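Local coordinates for acyl-CoA dehydrogenase (Mycobacterium thermoresistibile, PDB 3NF4), which probably catalyses the FAD-dependent alpha,beta-dehydrogenation of acyl-CoA thioesters, passing the electrons on from its bound flavin, at residues S136-G141 with S163-T168; Y176-R181 with F192-D197; D267-Y272 with V343-G348; I326-A331 with G372-Q377. One frame throughout, in Å; residues are numbered along the deposited sequence.

Contact 1. Residues S136-G141 with S163-T168; sequences SEPQAG and SKSWIT. With FAD (flavin-adenine dinucleotide), chain C.
K164 and E137 form a salt bridge in which NZ of K164 lies 2.9 Å from OE2 of E137 and meets the lone pair turned away from OE1. A bend in the lysine at chi2 (-68°) folds its chain beside S136 O and the CG of E137. The same ammonium is hydrogen-bonded to the backbone carbonyls of L135 and F179, while the carboxylate also accepts from the backbone N of R148 and C149, so both buried charged ends have several polar partners, which probably stabilises the ion pair. OE1 of E137 takes a further bond from Q139 NE2, 2.8 Å long and approaching from above the carboxylate plane.

Among backbone bonds, S165 N reaches S136 O at 2.9 Å, joining the loop to strand 163-168 beside the type I turn from E137 to A140.

Polar bonds to FAD come from both segments. OG of S136 donates to flavin N1 (2.9 Å) and its backbone N to O2 (3.3 Å), whereas OG1 of T168 donates to N5 (3.1 Å). The indole edge of W166 lies near CB of S136. Loop and strand together line the isoalloxazine, forming the middle-domain side of the flavin site of acyl-CoA dehydrogenases.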
# COMPACT_ATOMS: atom_id res chain seq x y z
N SER A 136 28.48 15.84 -0.53
CA SER A 136 28.26 15.09 0.71
C SER A 136 29.52 14.84 1.57
O SER A 136 30.62 14.62 1.05
CB SER A 136 27.60 13.75 0.39
OG SER A 136 26.37 13.93 -0.29
N GLU A 137 29.33 14.86 2.89
CA GLU A 137 30.35 14.48 3.88
C GLU A 137 29.73 13.42 4.81
O GLU A 137 28.52 13.21 4.77
CB GLU A 137 30.85 15.71 4.66
CG GLU A 137 31.47 16.79 3.76
CD GLU A 137 31.98 18.05 4.48
OE1 GLU A 137 32.28 18.02 5.70
OE2 GLU A 137 32.12 19.09 3.78
N PRO A 138 30.56 12.75 5.65
CA PRO A 138 29.97 11.72 6.55
C PRO A 138 28.90 12.27 7.51
O PRO A 138 27.88 11.61 7.75
CB PRO A 138 31.17 11.18 7.33
CG PRO A 138 32.43 11.80 6.67
CD PRO A 138 31.98 13.02 5.93
N GLN A 139 29.10 13.48 8.03
CA GLN A 139 28.15 14.09 8.96
C GLN A 139 27.03 14.92 8.28
O GLN A 139 26.28 15.64 8.95
CB GLN A 139 28.89 14.91 10.04
CG GLN A 139 29.38 16.34 9.64
CD GLN A 139 30.41 16.38 8.49
OE1 GLN A 139 31.24 15.47 8.30
NE2 GLN A 139 30.37 17.47 7.72
N ALA A 140 26.93 14.80 6.96
CA ALA A 140 26.05 15.66 6.16
C ALA A 140 25.79 15.11 4.74
O ALA A 140 26.56 15.35 3.80
CB ALA A 140 26.63 17.10 6.10
N GLY A 141 24.70 14.36 4.62
CA GLY A 141 24.18 13.95 3.31
C GLY A 141 22.91 14.72 3.00
O GLY A 141 22.92 15.63 2.16
N SER A 163 37.68 16.52 4.35
CA SER A 163 37.14 15.25 3.86
C SER A 163 35.78 15.39 3.15
O SER A 163 34.94 16.20 3.57
CB SER A 163 36.94 14.29 5.05
OG SER A 163 38.15 13.75 5.52
N LYS A 164 35.59 14.59 2.10
CA LYS A 164 34.30 14.44 1.38
C LYS A 164 33.96 12.95 1.18
O LYS A 164 34.86 12.10 1.24
CB LYS A 164 34.38 15.14 0.01
CG LYS A 164 34.40 16.67 0.06
CD LYS A 164 33.05 17.19 0.55
CE LYS A 164 32.81 18.62 0.15
NZ LYS A 164 31.69 19.27 0.90
N SER A 165 32.70 12.62 0.93
CA SER A 165 32.31 11.21 0.78
C SER A 165 31.30 10.91 -0.32
O SER A 165 30.69 11.81 -0.91
CB SER A 165 31.87 10.62 2.11
OG SER A 165 30.88 11.41 2.70
N TRP A 166 31.12 9.63 -0.61
CA TRP A 166 30.15 9.16 -1.61
C TRP A 166 30.36 9.81 -2.97
O TRP A 166 29.41 10.29 -3.54
CB TRP A 166 28.71 9.40 -1.15
CG TRP A 166 28.37 8.93 0.27
CD1 TRP A 166 28.03 9.72 1.35
CD2 TRP A 166 28.33 7.58 0.76
NE1 TRP A 166 27.81 8.95 2.46
CE2 TRP A 166 27.99 7.63 2.13
CE3 TRP A 166 28.56 6.33 0.17
CZ2 TRP A 166 27.86 6.49 2.93
CZ3 TRP A 166 28.44 5.17 0.97
CH2 TRP A 166 28.09 5.27 2.33
N ILE A 167 31.58 9.83 -3.49
CA ILE A 167 31.83 10.42 -4.80
C ILE A 167 31.77 9.37 -5.91
O ILE A 167 32.68 8.56 -6.05
CB ILE A 167 33.19 11.19 -4.83
CG1 ILE A 167 33.21 12.27 -3.72
CG2 ILE A 167 33.50 11.76 -6.24
CD1 ILE A 167 34.54 12.94 -3.52
N THR A 168 30.68 9.39 -6.68
CA THR A 168 30.53 8.59 -7.91
C THR A 168 31.61 8.91 -8.95
O THR A 168 31.79 10.07 -9.33
CB THR A 168 29.17 8.89 -8.55
OG1 THR A 168 28.13 8.46 -7.65
CG2 THR A 168 29.03 8.18 -9.90
PA FAD C . 21.08 10.70 6.48
O1A FAD C . 20.99 12.15 6.12
O2A FAD C . 21.92 10.33 7.67
O5B FAD C . 19.59 10.13 6.75
C5B FAD C . 19.30 8.89 7.38
C4B FAD C . 17.78 8.70 7.46
O4B FAD C . 17.13 9.79 8.16
C3B FAD C . 17.16 8.64 6.07
O3B FAD C . 16.15 7.63 6.06
C2B FAD C . 16.49 10.00 5.89
O2B FAD C . 15.40 9.95 4.94
C1B FAD C . 16.13 10.39 7.33
N9A FAD C . 16.11 11.88 7.42
C8A FAD C . 17.19 12.71 7.33
N7A FAD C . 16.76 13.99 7.42
C5A FAD C . 15.42 13.96 7.57
C6A FAD C . 14.45 14.94 7.71
N6A FAD C . 14.81 16.25 7.71
N1A FAD C . 13.13 14.58 7.85
C2A FAD C . 12.77 13.28 7.85
N3A FAD C . 13.70 12.32 7.70
C4A FAD C . 15.01 12.63 7.56
N1 FAD C . 26.61 12.50 -2.85
C2 FAD C . 27.16 13.47 -3.64
O2 FAD C . 27.18 14.67 -3.27
N3 FAD C . 27.69 13.15 -4.85
C4 FAD C . 27.68 11.87 -5.31
O4 FAD C . 28.18 11.62 -6.44
C4X FAD C . 27.12 10.86 -4.51
N5 FAD C . 27.11 9.57 -4.94
C5X FAD C . 26.59 8.60 -4.14
C6 FAD C . 26.59 7.27 -4.58
C7 FAD C . 26.06 6.26 -3.78
C7M FAD C . 26.09 4.84 -4.29
C8 FAD C . 25.53 6.60 -2.53
C8M FAD C . 24.93 5.59 -1.58
C9 FAD C . 25.53 7.92 -2.10
C9A FAD C . 26.05 8.94 -2.89
N10 FAD C . 26.03 10.22 -2.45
C10 FAD C . 26.58 11.19 -3.24
C1' FAD C . 25.46 10.57 -1.11
C2' FAD C . 23.91 10.50 -1.02
O2' FAD C . 23.33 11.60 -1.76
C3' FAD C . 23.41 10.41 0.45
O3' FAD C . 23.82 9.14 0.97
C4' FAD C . 21.88 10.54 0.69
O4' FAD C . 21.32 11.66 -0.01
C5' FAD C . 21.41 10.60 2.17
O5' FAD C . 22.32 11.15 3.16
P FAD C . 22.91 10.22 4.35
O1P FAD C . 23.48 8.95 3.74
O2P FAD C . 23.80 11.02 5.25
O3P FAD C . 21.56 9.85 5.18

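Contact 2. Residues Y176-R181 with F192-D197; sequences YTLFAR and FLVPAD
The ring of Y176 turns an edge to the second strand, with V194 O lying in its plane and CA of A196 at the same rim; its CE2 comes to 4.5 Å from CB of A196. Beyond the pair, the ring meets that of F203, and the hydroxyl is hydrogen-bonded to the backbone N of G171. F192 likewise presents an edge, here to L178 O, and makes an edge-to-face contact with Y158.

Between the two aromatics, L178 and V194 fill the same face of the sheet. CG of L178 is anti to the backbone N (chi1 177°), a setting from which CD2 reaches CG2 of V194 at 3.8 Å. CB of L178 touches that same methyl and faces CB of F192 across the strands at 4.2 Å. On this face L178 packs on I160, K164 and, with V194, on Y222; T177 and L193 point to the other face, where OG1 of T177 bonds to S104 O.

Four backbone bonds hold the strands in register. Y176 with V194 and L178 with F192 are hydrogen-bonded pairs, Y176 N to V194 O being 2.8 Å and L178 N to F192 O 2.9 Å; T177 and L193 form the non-hydrogen-bonded pair between them. This is an antiparallel beta hairpin, part of the beta-sheet core of the acyl-CoA dehydrogenase middle domain.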
# COMPACT_ATOMS: atom_id res chain seq x y z
N TYR A 176 36.50 17.63 -11.00
CA TYR A 176 35.61 17.51 -9.86
C TYR A 176 34.96 18.85 -9.54
O TYR A 176 35.64 19.86 -9.42
CB TYR A 176 36.37 16.99 -8.62
CG TYR A 176 36.89 15.58 -8.79
CD1 TYR A 176 36.15 14.48 -8.36
CD2 TYR A 176 38.11 15.34 -9.42
CE1 TYR A 176 36.63 13.18 -8.53
CE2 TYR A 176 38.60 14.04 -9.60
CZ TYR A 176 37.85 12.97 -9.16
OH TYR A 176 38.34 11.70 -9.34
N THR A 177 33.64 18.85 -9.40
CA THR A 177 32.95 20.02 -8.89
C THR A 177 32.84 19.89 -7.37
O THR A 177 32.11 19.04 -6.86
CB THR A 177 31.57 20.17 -9.56
OG1 THR A 177 31.76 20.51 -10.94
CG2 THR A 177 30.75 21.26 -8.92
N LEU A 178 33.56 20.77 -6.65
CA LEU A 178 33.69 20.75 -5.19
C LEU A 178 32.89 21.85 -4.46
O LEU A 178 32.77 22.97 -4.97
CB LEU A 178 35.17 20.91 -4.82
CG LEU A 178 35.61 21.00 -3.35
CD1 LEU A 178 35.28 19.71 -2.54
CD2 LEU A 178 37.09 21.38 -3.25
N PHE A 179 32.38 21.53 -3.27
CA PHE A 179 31.76 22.53 -2.38
C PHE A 179 32.48 22.59 -1.04
O PHE A 179 32.49 21.60 -0.31
CB PHE A 179 30.26 22.26 -2.20
CG PHE A 179 29.46 22.41 -3.47
CD1 PHE A 179 28.92 23.64 -3.83
CD2 PHE A 179 29.26 21.33 -4.33
CE1 PHE A 179 28.18 23.80 -5.02
CE2 PHE A 179 28.53 21.47 -5.51
CZ PHE A 179 27.99 22.71 -5.85
N ALA A 180 33.10 23.73 -0.71
CA ALA A 180 33.83 23.88 0.58
C ALA A 180 33.53 25.17 1.33
O ALA A 180 33.06 26.14 0.74
CB ALA A 180 35.33 23.71 0.38
N ARG A 181 33.82 25.16 2.63
CA ARG A 181 33.47 26.27 3.54
C ARG A 181 34.50 27.40 3.59
O ARG A 181 35.68 27.17 3.84
CB ARG A 181 33.18 25.73 4.95
CG ARG A 181 32.64 26.79 5.92
CD ARG A 181 31.95 26.20 7.16
NE ARG A 181 30.65 25.56 6.89
CZ ARG A 181 29.52 26.21 6.60
NH1 ARG A 181 29.48 27.54 6.52
NH2 ARG A 181 28.40 25.51 6.39
N PHE A 192 34.03 25.18 -6.48
CA PHE A 192 35.36 25.08 -7.09
C PHE A 192 35.45 24.03 -8.20
O PHE A 192 34.94 22.92 -8.04
CB PHE A 192 36.42 24.72 -6.03
CG PHE A 192 36.69 25.82 -5.06
CD1 PHE A 192 37.63 26.80 -5.35
CD2 PHE A 192 36.01 25.87 -3.86
CE1 PHE A 192 37.87 27.83 -4.45
CE2 PHE A 192 36.24 26.89 -2.95
CZ PHE A 192 37.17 27.88 -3.25
N LEU A 193 36.13 24.37 -9.29
CA LEU A 193 36.46 23.38 -10.32
C LEU A 193 37.87 22.84 -10.08
O LEU A 193 38.87 23.56 -10.26
CB LEU A 193 36.26 23.94 -11.74
CG LEU A 193 36.55 22.99 -12.92
CD1 LEU A 193 35.47 21.92 -13.07
CD2 LEU A 193 36.69 23.76 -14.23
N VAL A 194 37.93 21.58 -9.67
CA VAL A 194 39.16 20.92 -9.21
C VAL A 194 39.64 19.92 -10.26
O VAL A 194 38.90 19.00 -10.60
CB VAL A 194 38.92 20.16 -7.87
CG1 VAL A 194 40.15 19.38 -7.43
CG2 VAL A 194 38.46 21.11 -6.78
N PRO A 195 40.88 20.08 -10.77
CA PRO A 195 41.40 19.13 -11.75
C PRO A 195 41.86 17.83 -11.09
O PRO A 195 42.14 17.81 -9.88
CB PRO A 195 42.60 19.88 -12.34
CG PRO A 195 43.09 20.73 -11.20
CD PRO A 195 41.86 21.13 -10.43
N ALA A 196 41.97 16.77 -11.89
CA ALA A 196 42.32 15.44 -11.37
C ALA A 196 43.77 15.33 -10.87
O ALA A 196 44.12 14.38 -10.16
CB ALA A 196 42.06 14.38 -12.43
N ASP A 197 44.61 16.29 -11.24
CA ASP A 197 46.03 16.27 -10.90
C ASP A 197 46.37 17.23 -9.76
O ASP A 197 47.55 17.49 -9.49
CB ASP A 197 46.86 16.61 -12.14
CG ASP A 197 46.25 17.75 -12.96
OD1 ASP A 197 45.07 17.62 -13.39
OD2 ASP A 197 46.95 18.77 -13.16

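Contact 3. Residues D267-Y272 with V343-G348; sequences DEAVAY and VQVFGG
Two first torsions lay Y272 over F346. The tyrosine has CG opposite its backbone N (chi1 -166°), which carries its ring out to the other helix, and the phenylalanine has CG opposite its carbonyl carbon (chi1 -79°), which swings its ring back to the helix that bears Y272. The two rings form an offset stack with centroids 4.3 Å apart and planes 19° from parallel. The overlap is partial: CD2 of F346 sits over the rim of the tyrosine face, and CE2 of F346 approaches CD1 of Y272 to 3.5 Å. CB of Y272 adds a CH-pi contact to the same phenylalanine, 3.8 Å from the ring centroid and over its face.

The stack joins helix 247-274 to the end of helix 321-346, two members of the all-helical C-terminal domain of the acyl-CoA dehydrogenase fold. G347, the residue after F346, has a positive phi, which by itself favours glycine.

The far end of the F346 ring reaches into the turn before Y272. CZ lies 3.4 Å from E268 O and 4.0 Å from CB of E268, and CE1 packs on CA of A269. V345, the residue before F346, brings CG1 to 3.9 Å from CB of A269. L293 and M296 of helix 289-315 cover A269, while F346 is also met by V357 and by the ring of Y355.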
# COMPACT_ATOMS: atom_id res chain seq x y z
N ASP A 267 10.44 -6.48 -18.83
CA ASP A 267 10.69 -7.30 -20.04
C ASP A 267 11.15 -8.75 -19.70
O ASP A 267 10.65 -9.71 -20.29
CB ASP A 267 11.68 -6.62 -21.01
CG ASP A 267 11.11 -5.34 -21.67
OD1 ASP A 267 9.85 -5.22 -21.83
OD2 ASP A 267 11.91 -4.46 -22.08
N GLU A 268 12.09 -8.90 -18.76
CA GLU A 268 12.44 -10.23 -18.25
C GLU A 268 11.23 -11.06 -17.80
O GLU A 268 11.10 -12.23 -18.19
CB GLU A 268 13.41 -10.13 -17.07
CG GLU A 268 14.80 -9.58 -17.41
CD GLU A 268 15.63 -10.54 -18.27
OE1 GLU A 268 15.35 -11.77 -18.25
OE2 GLU A 268 16.57 -10.06 -18.95
N ALA A 269 10.34 -10.46 -17.00
CA ALA A 269 9.22 -11.18 -16.40
C ALA A 269 8.12 -11.54 -17.41
O ALA A 269 7.55 -12.63 -17.35
CB ALA A 269 8.64 -10.39 -15.20
N VAL A 270 7.81 -10.61 -18.32
CA VAL A 270 6.91 -10.89 -19.45
C VAL A 270 7.42 -12.06 -20.31
O VAL A 270 6.68 -13.00 -20.55
CB VAL A 270 6.65 -9.64 -20.32
CG1 VAL A 270 5.89 -9.99 -21.60
CG2 VAL A 270 5.88 -8.57 -19.50
N ALA A 271 8.68 -12.01 -20.75
CA ALA A 271 9.26 -13.15 -21.48
C ALA A 271 9.14 -14.48 -20.71
O ALA A 271 8.59 -15.46 -21.26
CB ALA A 271 10.74 -12.88 -21.89
N TYR A 272 9.62 -14.53 -19.45
CA TYR A 272 9.49 -15.73 -18.62
C TYR A 272 8.06 -16.27 -18.45
O TYR A 272 7.83 -17.47 -18.58
CB TYR A 272 10.09 -15.53 -17.22
CG TYR A 272 10.27 -16.84 -16.45
CD1 TYR A 272 11.33 -17.71 -16.76
CD2 TYR A 272 9.38 -17.23 -15.45
CE1 TYR A 272 11.51 -18.92 -16.05
CE2 TYR A 272 9.55 -18.44 -14.75
CZ TYR A 272 10.61 -19.27 -15.07
OH TYR A 272 10.80 -20.46 -14.40
N VAL A 343 11.14 -10.85 -9.45
CA VAL A 343 11.74 -12.05 -8.84
C VAL A 343 10.59 -13.01 -8.52
O VAL A 343 10.70 -14.21 -8.73
CB VAL A 343 12.52 -11.70 -7.53
CG1 VAL A 343 13.07 -12.98 -6.82
CG2 VAL A 343 13.65 -10.80 -7.85
N GLN A 344 9.51 -12.45 -7.99
CA GLN A 344 8.30 -13.21 -7.67
C GLN A 344 7.74 -14.02 -8.88
O GLN A 344 7.45 -15.21 -8.75
CB GLN A 344 7.24 -12.25 -7.06
CG GLN A 344 6.06 -12.95 -6.29
CD GLN A 344 6.54 -13.70 -5.06
OE1 GLN A 344 7.61 -13.41 -4.52
NE2 GLN A 344 5.74 -14.71 -4.63
N VAL A 345 7.62 -13.36 -10.05
CA VAL A 345 7.20 -14.01 -11.31
C VAL A 345 8.09 -15.24 -11.72
O VAL A 345 7.57 -16.28 -12.13
CB VAL A 345 7.08 -12.97 -12.46
CG1 VAL A 345 6.87 -13.63 -13.80
CG2 VAL A 345 5.93 -11.96 -12.16
N PHE A 346 9.41 -15.14 -11.54
CA PHE A 346 10.31 -16.28 -11.85
C PHE A 346 10.21 -17.50 -10.88
O PHE A 346 10.60 -18.61 -11.25
CB PHE A 346 11.76 -15.80 -11.96
CG PHE A 346 12.11 -15.13 -13.28
CD1 PHE A 346 11.62 -13.85 -13.59
CD2 PHE A 346 12.96 -15.76 -14.19
CE1 PHE A 346 11.96 -13.21 -14.77
CE2 PHE A 346 13.31 -15.14 -15.43
CZ PHE A 346 12.81 -13.85 -15.71
N GLY A 347 9.72 -17.29 -9.66
CA GLY A 347 9.75 -18.35 -8.64
C GLY A 347 11.18 -18.59 -8.16
O GLY A 347 12.01 -17.68 -8.19
N GLY A 348 11.47 -19.83 -7.74
CA GLY A 348 12.77 -20.18 -7.15
C GLY A 348 13.97 -19.84 -8.02
O GLY A 348 15.00 -19.39 -7.49

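Contact 4. Residues I326-A331 with G372-Q377; sequences IAKLTA and GTNQIQ. With FAD (flavin-adenine dinucleotide), chain C.
Residues 326-331 of helix 321-346 pass the first turn of helix 374-383, closest at L329 and N374 with their CA atoms 5.8 Å apart, and T373 occupies the N-cap of the second helix. K328 donates both hydrogen bonds that cross the contact. Chi1 of -169° sends its chain straight away from the backbone N; after a bend at chi2 it runs over Q377 at about a right angle and delivers NZ to OD1 of N374 (2.9 Å) and to G372 O (3.1 Å). M367 O is a further acceptor for this ammonium.

G372 O is gripped twice, since NE2 of Q377 also donates to it at 3.0 Å, from the opposite face of the carbonyl plane to K328. Next to K328 in sequence, L329 packs CD1 against CB of N374 at 3.7 Å, and ND2 of N374 is held by T332 and D333.

On the cofactor side, OG1 of T373 shares a 2.8 Å hydrogen bond with O2B of the FAD ribose, and CD1 of I376 rests against the adenine at C5A (3.6 Å).

Around this junction, R251 of helix 247-274 touches both K328 and Q377, helix 289-315 flanks I326 and A327, and Q344 of the second subunit bonds to Q375.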
# COMPACT_ATOMS: atom_id res chain seq x y z
N ILE A 326 8.09 15.07 -7.41
CA ILE A 326 7.05 14.08 -7.62
C ILE A 326 7.57 13.00 -8.59
O ILE A 326 7.47 11.80 -8.29
CB ILE A 326 5.75 14.78 -8.09
CG1 ILE A 326 5.12 15.55 -6.92
CG2 ILE A 326 4.76 13.82 -8.72
CD1 ILE A 326 3.89 16.41 -7.34
N ALA A 327 8.15 13.41 -9.71
CA ALA A 327 8.70 12.42 -10.66
C ALA A 327 9.74 11.44 -10.04
O ALA A 327 9.69 10.23 -10.25
CB ALA A 327 9.29 13.12 -11.91
N LYS A 328 10.68 11.97 -9.24
CA LYS A 328 11.75 11.15 -8.63
C LYS A 328 11.19 10.17 -7.59
O LYS A 328 11.51 8.99 -7.62
CB LYS A 328 12.84 12.08 -8.06
CG LYS A 328 14.12 11.38 -7.63
CD LYS A 328 14.04 10.90 -6.18
CE LYS A 328 15.36 10.26 -5.76
NZ LYS A 328 15.20 9.37 -4.59
N LEU A 329 10.34 10.66 -6.68
CA LEU A 329 9.63 9.82 -5.70
C LEU A 329 8.83 8.69 -6.36
O LEU A 329 8.97 7.52 -5.99
CB LEU A 329 8.67 10.67 -4.86
CG LEU A 329 7.72 9.88 -3.94
CD1 LEU A 329 8.47 9.38 -2.73
CD2 LEU A 329 6.58 10.74 -3.48
N THR A 330 7.99 9.06 -7.33
CA THR A 330 7.11 8.13 -8.06
C THR A 330 7.93 7.06 -8.80
O THR A 330 7.70 5.86 -8.63
CB THR A 330 6.26 8.96 -9.07
OG1 THR A 330 5.29 9.71 -8.32
CG2 THR A 330 5.56 8.11 -10.13
N ALA A 331 8.90 7.49 -9.59
CA ALA A 331 9.70 6.58 -10.40
C ALA A 331 10.59 5.60 -9.60
O ALA A 331 10.80 4.45 -10.03
CB ALA A 331 10.54 7.37 -11.40
N GLY A 372 18.61 12.86 -2.83
CA GLY A 372 17.57 13.26 -1.89
C GLY A 372 16.68 12.05 -1.65
O GLY A 372 16.00 11.61 -2.58
N THR A 373 16.70 11.54 -0.41
CA THR A 373 15.94 10.35 -0.02
C THR A 373 14.47 10.62 -0.28
O THR A 373 14.04 11.79 -0.35
CB THR A 373 16.12 9.95 1.51
OG1 THR A 373 15.48 10.92 2.35
CG2 THR A 373 17.59 9.85 1.91
N ASN A 374 13.70 9.56 -0.43
CA ASN A 374 12.25 9.73 -0.57
C ASN A 374 11.50 10.38 0.64
O ASN A 374 10.39 10.90 0.46
CB ASN A 374 11.63 8.44 -1.07
CG ASN A 374 12.06 8.14 -2.51
OD1 ASN A 374 12.77 8.96 -3.14
ND2 ASN A 374 11.62 7.02 -3.04
N GLN A 375 12.13 10.43 1.82
CA GLN A 375 11.56 11.23 2.94
C GLN A 375 11.80 12.76 2.74
O GLN A 375 10.90 13.57 2.96
CB GLN A 375 12.06 10.76 4.31
CG GLN A 375 11.52 9.40 4.77
CD GLN A 375 12.07 8.21 3.96
OE1 GLN A 375 13.29 8.13 3.68
NE2 GLN A 375 11.17 7.30 3.56
N ILE A 376 13.00 13.13 2.29
CA ILE A 376 13.27 14.52 1.88
C ILE A 376 12.37 15.00 0.71
O ILE A 376 11.84 16.14 0.76
CB ILE A 376 14.82 14.75 1.63
CG1 ILE A 376 15.50 15.21 2.92
CG2 ILE A 376 15.12 15.81 0.58
CD1 ILE A 376 15.66 14.15 3.96
N GLN A 377 12.17 14.15 -0.32
CA GLN A 377 11.21 14.46 -1.42
C GLN A 377 9.82 14.83 -0.89
O GLN A 377 9.28 15.86 -1.25
CB GLN A 377 11.07 13.34 -2.47
CG GLN A 377 12.34 12.94 -3.26
CD GLN A 377 13.20 14.12 -3.80
OE1 GLN A 377 12.71 15.22 -4.04
NE2 GLN A 377 14.50 13.85 -4.00
PA FAD C . 21.08 10.70 6.48
O1A FAD C . 20.99 12.15 6.12
O2A FAD C . 21.92 10.33 7.67
O5B FAD C . 19.59 10.13 6.75
C5B FAD C . 19.30 8.89 7.38
C4B FAD C . 17.78 8.70 7.46
O4B FAD C . 17.13 9.79 8.16
C3B FAD C . 17.16 8.64 6.07
O3B FAD C . 16.15 7.63 6.06
C2B FAD C . 16.49 10.00 5.89
O2B FAD C . 15.40 9.95 4.94
C1B FAD C . 16.13 10.39 7.33
N9A FAD C . 16.11 11.88 7.42
C8A FAD C . 17.19 12.71 7.33
N7A FAD C . 16.76 13.99 7.42
C5A FAD C . 15.42 13.96 7.57
C6A FAD C . 14.45 14.94 7.71
N6A FAD C . 14.81 16.25 7.71
N1A FAD C . 13.13 14.58 7.85
C2A FAD C . 12.77 13.28 7.85
N3A FAD C . 13.70 12.32 7.70
C4A FAD C . 15.01 12.63 7.56
N1 FAD C . 26.61 12.50 -2.85
C2 FAD C . 27.16 13.47 -3.64
O2 FAD C . 27.18 14.67 -3.27
N3 FAD C . 27.69 13.15 -4.85
C4 FAD C . 27.68 11.87 -5.31
O4 FAD C . 28.18 11.62 -6.44
C4X FAD C . 27.12 10.86 -4.51
N5 FAD C . 27.11 9.57 -4.94
C5X FAD C . 26.59 8.60 -4.14
C6 FAD C . 26.59 7.27 -4.58
C7 FAD C . 26.06 6.26 -3.78
C7M FAD C . 26.09 4.84 -4.29
C8 FAD C . 25.53 6.60 -2.53
C8M FAD C . 24.93 5.59 -1.58
C9 FAD C . 25.53 7.92 -2.10
C9A FAD C . 26.05 8.94 -2.89
N10 FAD C . 26.03 10.22 -2.45
C10 FAD C . 26.58 11.19 -3.24
C1' FAD C . 25.46 10.57 -1.11
C2' FAD C . 23.91 10.50 -1.02
O2' FAD C . 23.33 11.60 -1.76
C3' FAD C . 23.41 10.41 0.45
O3' FAD C . 23.82 9.14 0.97
C4' FAD C . 21.88 10.54 0.69
O4' FAD C . 21.32 11.66 -0.01
C5' FAD C . 21.41 10.60 2.17
O5' FAD C . 22.32 11.15 3.16
P FAD C . 22.91 10.22 4.35
O1P FAD C . 23.48 8.95 3.74
O2P FAD C . 23.80 11.02 5.25
O3P FAD C . 21.56 9.85 5.18

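Contacts 1 and 2 come first along the chain and belong to the middle domain, their centres about 14 Å apart; they touch through strands 157-168 and 175-181, consecutive in the chain, so the flavin-binding strand leans on the hairpin. Contacts 3 and 4 follow in the helical C-terminal domain, share helix 321-346 and alternate along the sequence, with centres about 27 Å apart. FAD spans the gap between domains: contact 1 holds its flavin and contact 4 its adenosine part, their centres about 20 Å apart. Contacts 2 and 3 lie on opposite sides of the chain's centre. FAD is also hydrogen-bonded to Q344 and G348 of the second subunit, within its contact 3, probably coupling cofactor binding to assembly.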